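Long-range contacts in Sso-CP2 metallo-carboxypetidase (Sulfolobus solfataricus, PDB 4MMO), which probably acts as a zinc-dependent carboxypeptidase of the M20 family, trimming residues from the C-terminal ends of peptides: residues D233-T238 and L312-D317; E274-Y279 and N376-Q381. All blocks are in the same frame, centred on the assembly; numbering follows the deposited sequence.

Three loops and the end of a helix, meeting beside one antiparallel sheet, illustrate how a fold gathers distant sequence. The four segments alternate along the chain, 233-238, 274-279, 312-317 and 376-381, and the two contact centres lie about 12 Å apart. Contact 1, in the part of the chain assigned to M20 dimerisation, sits beside strands 299-312 and 337-348. Contact 2 joins the last turn of helix 269-278 to a loop that docks on strand 178-190 and neighbours the zinc site. They touch directly, Val313 CG1 lying 3.5 Å from Thr278 O. Arg348 of strand 337-348 serves both, packing against Arg235 and bonding to Asn376, so that one arginine bridges the two contacts.

Contact 1 (D233-T238 and L312-D317); sequences DVRELT and LVPNQD
The backbone N of Asn315 donates to Asp233 O at 2.8 Å with an N-H...O angle of 158°, and this bond is one half of a pair that a non-proline cis peptide between Pro314 and Asn315 sets up. A cis amide presents its N-H and its C=O on the same side, so the C=O of the same unit, Pro314 O, can accept from Arg235 N at 3.1 Å (168°). One peptide unit thus grips the chain on both sides of Val234, in the loop that carries strand 299-312 into helix 318-331. The turn is braced from within: Gln316 N returns to Val313 O, while Gln316 OE1 receives Val313 N, which lies in the plane of the side-chain carbonyl, at 2.9 Å. The other end of that amide, NE2, bonds to Phe230 O, so both polar atoms of the buried side chain are engaged. Val234 CG2 lies alongside the same chain, 3.6 Å from Gln316 CD, and CG1 meets Val313 CG2 at 3.8 Å. Arg235 approaches from farther along: with CG set between the backbone N and the carbonyl carbon (chi1 67°), its aliphatic part crosses the Asn315 amide, CG standing 3.8 Å from ND2. Its guanidinium, turned steeply to that amide, gives NH1 to Glu236 O and forms a salt bridge with Glu241. At the opposite end of the contact a water accepts from Asp317 N at 2.9 Å and reaches Asp233 OD2 by a weak bond.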
loop_
_atom_site.group_PDB
_atom_site.type_symbol
_atom_site.label_atom_id
_atom_site.label_comp_id
_atom_site.label_asym_id
_atom_site.label_seq_id
_atom_site.Cartn_x
_atom_site.Cartn_y
_atom_site.Cartn_z
ATOM N N ASP A 233 4.126 22.451 -22.445
ATOM C CA ASP A 233 3.710 21.897 -23.732
ATOM C C ASP A 233 2.190 21.784 -23.849
ATOM O O ASP A 233 1.675 21.386 -24.892
ATOM C CB ASP A 233 4.338 20.513 -23.935
ATOM C CG ASP A 233 5.790 20.581 -24.379
ATOM O OD1 ASP A 233 6.483 21.561 -24.030
ATOM O OD2 ASP A 233 6.239 19.651 -25.079
ATOM N N VAL A 234 1.476 22.112 -22.774
ATOM C CA VAL A 234 0.017 22.029 -22.774
ATOM C C VAL A 234 -0.554 23.233 -23.519
ATOM O O VAL A 234 -0.361 24.375 -23.100
ATOM C CB VAL A 234 -0.544 21.979 -21.335
ATOM C CG1 VAL A 234 -2.070 22.131 -21.329
ATOM C CG2 VAL A 234 -0.139 20.684 -20.653
ATOM N N ARG A 235 -1.250 22.977 -24.624
ATOM C CA ARG A 235 -1.781 24.055 -25.453
ATOM C C ARG A 235 -3.220 24.416 -25.093
ATOM O O ARG A 235 -3.976 23.590 -24.581
ATOM C CB ARG A 235 -1.693 23.690 -26.939
ATOM C CG ARG A 235 -2.594 22.539 -27.393
ATOM C CD ARG A 235 -3.007 22.740 -28.851
ATOM N NE ARG A 235 -3.744 21.602 -29.397
ATOM C CZ ARG A 235 -5.055 21.414 -29.267
ATOM N NH1 ARG A 235 -5.804 22.285 -28.597
ATOM N NH2 ARG A 235 -5.620 20.344 -29.808
ATOM N N GLU A 236 -3.592 25.659 -25.372
ATOM C CA GLU A 236 -4.952 26.120 -25.144
ATOM C C GLU A 236 -5.917 25.346 -26.035
ATOM O O GLU A 236 -5.530 24.838 -27.089
ATOM C CB GLU A 236 -5.052 27.614 -25.443
ATOM C CG GLU A 236 -4.872 27.951 -26.913
ATOM C CD GLU A 236 -4.454 29.389 -27.138
ATOM O OE1 GLU A 236 -4.921 30.272 -26.386
ATOM O OE2 GLU A 236 -3.653 29.635 -28.064
ATOM N N LEU A 237 -7.170 25.251 -25.603
ATOM C CA LEU A 237 -8.214 24.621 -26.401
ATOM C C LEU A 237 -8.559 25.506 -27.588
ATOM O O LEU A 237 -8.410 26.722 -27.515
ATOM C CB LEU A 237 -9.465 24.422 -25.553
ATOM C CG LEU A 237 -9.275 23.633 -24.260
ATOM C CD1 LEU A 237 -10.535 23.703 -23.416
ATOM C CD2 LEU A 237 -8.905 22.189 -24.567
ATOM N N THR A 238 -9.016 24.898 -28.680
ATOM C CA THR A 238 -9.563 25.659 -29.799
ATOM C C THR A 238 -10.963 26.115 -29.427
ATOM O O THR A 238 -11.525 25.658 -28.432
ATOM C CB THR A 238 -9.654 24.823 -31.091
ATOM O OG1 THR A 238 -10.577 23.742 -30.902
ATOM C CG2 THR A 238 -8.289 24.271 -31.486
ATOM N N LEU A 312 -2.112 12.713 -19.853
ATOM C CA LEU A 312 -1.548 13.830 -20.599
ATOM C C LEU A 312 -2.521 14.394 -21.626
ATOM O O LEU A 312 -3.439 13.708 -22.076
ATOM C CB LEU A 312 -0.269 13.374 -21.298
ATOM C CG LEU A 312 0.773 12.750 -20.368
ATOM C CD1 LEU A 312 1.919 12.149 -21.166
ATOM C CD2 LEU A 312 1.287 13.788 -19.380
ATOM N N VAL A 313 -2.307 15.655 -21.990
ATOM C CA VAL A 313 -3.123 16.332 -22.987
ATOM C C VAL A 313 -2.195 16.991 -24.002
ATOM O O VAL A 313 -1.017 17.193 -23.713
ATOM C CB VAL A 313 -4.039 17.393 -22.341
ATOM C CG1 VAL A 313 -4.964 16.743 -21.323
ATOM C CG2 VAL A 313 -3.217 18.494 -21.678
ATOM N N PRO A 314 -2.718 17.323 -25.193
ATOM C CA PRO A 314 -1.868 17.916 -26.231
ATOM C C PRO A 314 -1.198 19.196 -25.737
ATOM O O PRO A 314 -1.890 19.947 -25.055
ATOM C CB PRO A 314 -2.860 18.237 -27.355
ATOM C CG PRO A 314 -4.001 17.306 -27.136
ATOM C CD PRO A 314 -4.111 17.160 -25.648
ATOM N N ASN A 315 0.078 19.460 -26.034
ATOM C CA ASN A 315 0.949 18.620 -26.854
ATOM C C ASN A 315 2.012 17.932 -26.006
ATOM O O ASN A 315 3.180 17.877 -26.390
ATOM C CB ASN A 315 1.635 19.485 -27.913
ATOM C CG ASN A 315 0.653 20.073 -28.911
ATOM O OD1 ASN A 315 -0.116 19.348 -29.541
ATOM N ND2 ASN A 315 0.664 21.394 -29.051
ATOM N N GLN A 316 1.620 17.421 -24.844
ATOM C CA GLN A 316 2.577 16.770 -23.956
ATOM C C GLN A 316 3.100 15.474 -24.567
ATOM O O GLN A 316 2.342 14.693 -25.142
ATOM C CB GLN A 316 1.945 16.466 -22.600
ATOM C CG GLN A 316 1.619 17.688 -21.765
ATOM C CD GLN A 316 0.963 17.307 -20.457
ATOM O OE1 GLN A 316 -0.073 16.641 -20.447
ATOM N NE2 GLN A 316 1.575 17.700 -19.343
ATOM N N ASP A 317 4.406 15.265 -24.434
ATOM C CA ASP A 317 5.071 14.062 -24.908
ATOM C C ASP A 317 5.425 13.223 -23.682
ATOM O O ASP A 317 6.148 13.694 -22.806
ATOM C CB ASP A 317 6.340 14.455 -25.672
ATOM C CG ASP A 317 7.049 13.269 -26.301
ATOM O OD1 ASP A 317 6.921 12.132 -25.798
ATOM O OD2 ASP A 317 7.753 13.487 -27.308
HETATM O O HOH W 1 5.920 17.187 -22.886
#

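Contact 2 (E274-Y279 and N376-Q381); sequences EALLTY and NSAGTQ. With SO4 (sulfate ion), chain D.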
loop_
_atom_site.group_PDB
_atom_site.type_symbol
_atom_site.label_atom_id
_atom_site.label_comp_id
_atom_site.label_asym_id
_atom_site.label_seq_id
_atom_site.Cartn_x
_atom_site.Cartn_y
_atom_site.Cartn_z
ATOM N N GLU A 274 -14.854 20.142 -17.947
ATOM C CA GLU A 274 -13.558 20.733 -18.243
ATOM C C GLU A 274 -12.446 19.945 -17.556
ATOM O O GLU A 274 -11.495 19.515 -18.203
ATOM C CB GLU A 274 -13.532 22.192 -17.792
ATOM C CG GLU A 274 -12.298 22.958 -18.235
ATOM C CD GLU A 274 -12.312 24.400 -17.767
ATOM O OE1 GLU A 274 -13.415 24.942 -17.536
ATOM O OE2 GLU A 274 -11.220 24.990 -17.625
ATOM N N ALA A 275 -12.572 19.750 -16.250
ATOM C CA ALA A 275 -11.551 19.050 -15.477
ATOM C C ALA A 275 -11.310 17.641 -16.011
ATOM O O ALA A 275 -10.170 17.223 -16.218
ATOM C CB ALA A 275 -11.951 18.990 -14.012
ATOM N N LEU A 276 -12.401 16.921 -16.238
ATOM C CA LEU A 276 -12.342 15.535 -16.676
ATOM C C LEU A 276 -11.656 15.391 -18.035
ATOM O O LEU A 276 -10.831 14.497 -18.227
ATOM C CB LEU A 276 -13.763 14.971 -16.748
ATOM C CG LEU A 276 -13.923 13.476 -17.015
ATOM C CD1 LEU A 276 -13.192 12.643 -15.969
ATOM C CD2 LEU A 276 -15.398 13.124 -17.044
ATOM N N LEU A 277 -11.993 16.278 -18.966
ATOM C CA LEU A 277 -11.534 16.151 -20.347
ATOM C C LEU A 277 -10.262 16.946 -20.675
ATOM O O LEU A 277 -9.565 16.613 -21.635
ATOM C CB LEU A 277 -12.654 16.571 -21.305
ATOM C CG LEU A 277 -13.981 15.813 -21.205
ATOM C CD1 LEU A 277 -14.923 16.264 -22.317
ATOM C CD2 LEU A 277 -13.777 14.304 -21.260
ATOM N N THR A 278 -9.956 17.969 -19.877
ATOM C CA THR A 278 -8.917 18.948 -20.231
ATOM C C THR A 278 -7.686 18.949 -19.310
ATOM O O THR A 278 -6.608 19.369 -19.728
ATOM C CB THR A 278 -9.525 20.387 -20.289
ATOM O OG1 THR A 278 -10.545 20.427 -21.293
ATOM C CG2 THR A 278 -8.475 21.443 -20.614
ATOM N N TYR A 279 -7.829 18.482 -18.072
ATOM C CA TYR A 279 -6.723 18.562 -17.112
ATOM C C TYR A 279 -5.767 17.368 -17.201
ATOM O O TYR A 279 -6.202 16.214 -17.151
ATOM C CB TYR A 279 -7.241 18.646 -15.673
ATOM C CG TYR A 279 -8.028 19.892 -15.324
ATOM C CD1 TYR A 279 -8.248 20.897 -16.258
ATOM C CD2 TYR A 279 -8.547 20.061 -14.047
ATOM C CE1 TYR A 279 -8.969 22.032 -15.926
ATOM C CE2 TYR A 279 -9.268 21.182 -13.709
ATOM C CZ TYR A 279 -9.477 22.166 -14.650
ATOM O OH TYR A 279 -10.197 23.286 -14.306
ATOM N N ASN A 376 -12.074 14.550 -26.710
ATOM C CA ASN A 376 -11.246 13.415 -26.309
ATOM C C ASN A 376 -11.841 12.733 -25.090
ATOM O O ASN A 376 -12.614 13.340 -24.351
ATOM C CB ASN A 376 -9.817 13.857 -25.993
ATOM C CG ASN A 376 -9.752 14.842 -24.840
ATOM O OD1 ASN A 376 -9.835 16.054 -25.040
ATOM N ND2 ASN A 376 -9.600 14.324 -23.626
ATOM N N SER A 377 -11.480 11.471 -24.885
ATOM C CA SER A 377 -11.925 10.733 -23.711
ATOM C C SER A 377 -11.065 11.106 -22.510
ATOM O O SER A 377 -9.962 11.631 -22.661
ATOM C CB SER A 377 -11.838 9.228 -23.965
ATOM O OG SER A 377 -10.529 8.855 -24.361
ATOM N N ALA A 378 -11.582 10.842 -21.316
ATOM C CA ALA A 378 -10.821 11.061 -20.095
ATOM C C ALA A 378 -9.734 9.999 -19.990
ATOM O O ALA A 378 -8.710 10.201 -19.338
ATOM C CB ALA A 378 -11.739 11.003 -18.887
ATOM N N GLY A 379 -9.968 8.869 -20.650
ATOM C CA GLY A 379 -9.052 7.744 -20.612
ATOM C C GLY A 379 -8.096 7.711 -21.788
ATOM O O GLY A 379 -7.967 8.691 -22.531
ATOM N N THR A 380 -7.439 6.567 -21.956
ATOM C CA THR A 380 -6.341 6.427 -22.906
ATOM C C THR A 380 -6.568 5.254 -23.849
ATOM O O THR A 380 -7.232 4.280 -23.504
ATOM C CB THR A 380 -5.000 6.235 -22.164
ATOM O OG1 THR A 380 -4.723 7.398 -21.376
ATOM C CG2 THR A 380 -3.841 6.005 -23.142
ATOM N N GLN A 381 -5.996 5.366 -25.042
ATOM C CA GLN A 381 -6.137 4.371 -26.092
ATOM C C GLN A 381 -4.983 4.646 -27.061
ATOM O O GLN A 381 -4.492 5.772 -27.114
ATOM C CB GLN A 381 -7.507 4.542 -26.764
ATOM C CG GLN A 381 -7.945 3.405 -27.668
ATOM C CD GLN A 381 -9.355 3.566 -28.241
ATOM O OE1 GLN A 381 -9.777 2.755 -29.067
ATOM N NE2 GLN A 381 -10.085 4.599 -27.809
HETATM S S SO4 D . -7.878 3.553 -20.000
HETATM O O1 SO4 D . -7.439 2.906 -18.770
HETATM O O2 SO4 D . -7.649 2.661 -21.149
HETATM O O3 SO4 D . -9.279 3.925 -19.766
HETATM O O4 SO4 D . -7.116 4.775 -20.233
#
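Asn376 ND2 donates to Leu277 O at 3.0 Å, nearly straight at 162° and on a lone pair of the carbonyl, with the acceptor lying in the plane of the amide. A second bond runs from the same nitrogen to Ser377 O at 2.9 Å, its donor above the carbonyl plane. Placing CG between the backbone N and the carbonyl carbon (chi1 62°) folds the amide back over its own loop, letting one nitrogen serve both acceptors. The methyl Leu277 CD2 rests against the Asn376 carbonyl, 3.4 Å from Asn376 O, and the apolar pair Ala378 CB and Leu276 CD1 meets at 3.6 Å, with Ser199 of the second subunit packing on both residues. In the next shell Arg348 fixes the rotation of the Asn376 amide by giving NE to OD1, and its NH2 adds a weak bond to Leu277 O. Lys180 NZ bonds to Leu276 O and Tyr279 O, while backbone hydrogen bonds between Ser377 and Gly178 and between Gly379 and Lys180 dock the loop on strand 178-190. Farther on, Thr380 N bonds to a sulfate, probably from the crystallisation liquor, also held by Arg311 and, from the second subunit, His197; Gln381 OE1 accepts from the backbone N of Glu163, a zinc ligand. The last carbonyls of helix 269-278 thus meet a neutral amide and the cations Lys180 and Arg348, whose charge would be expected to offset the negative end of the helix dipole.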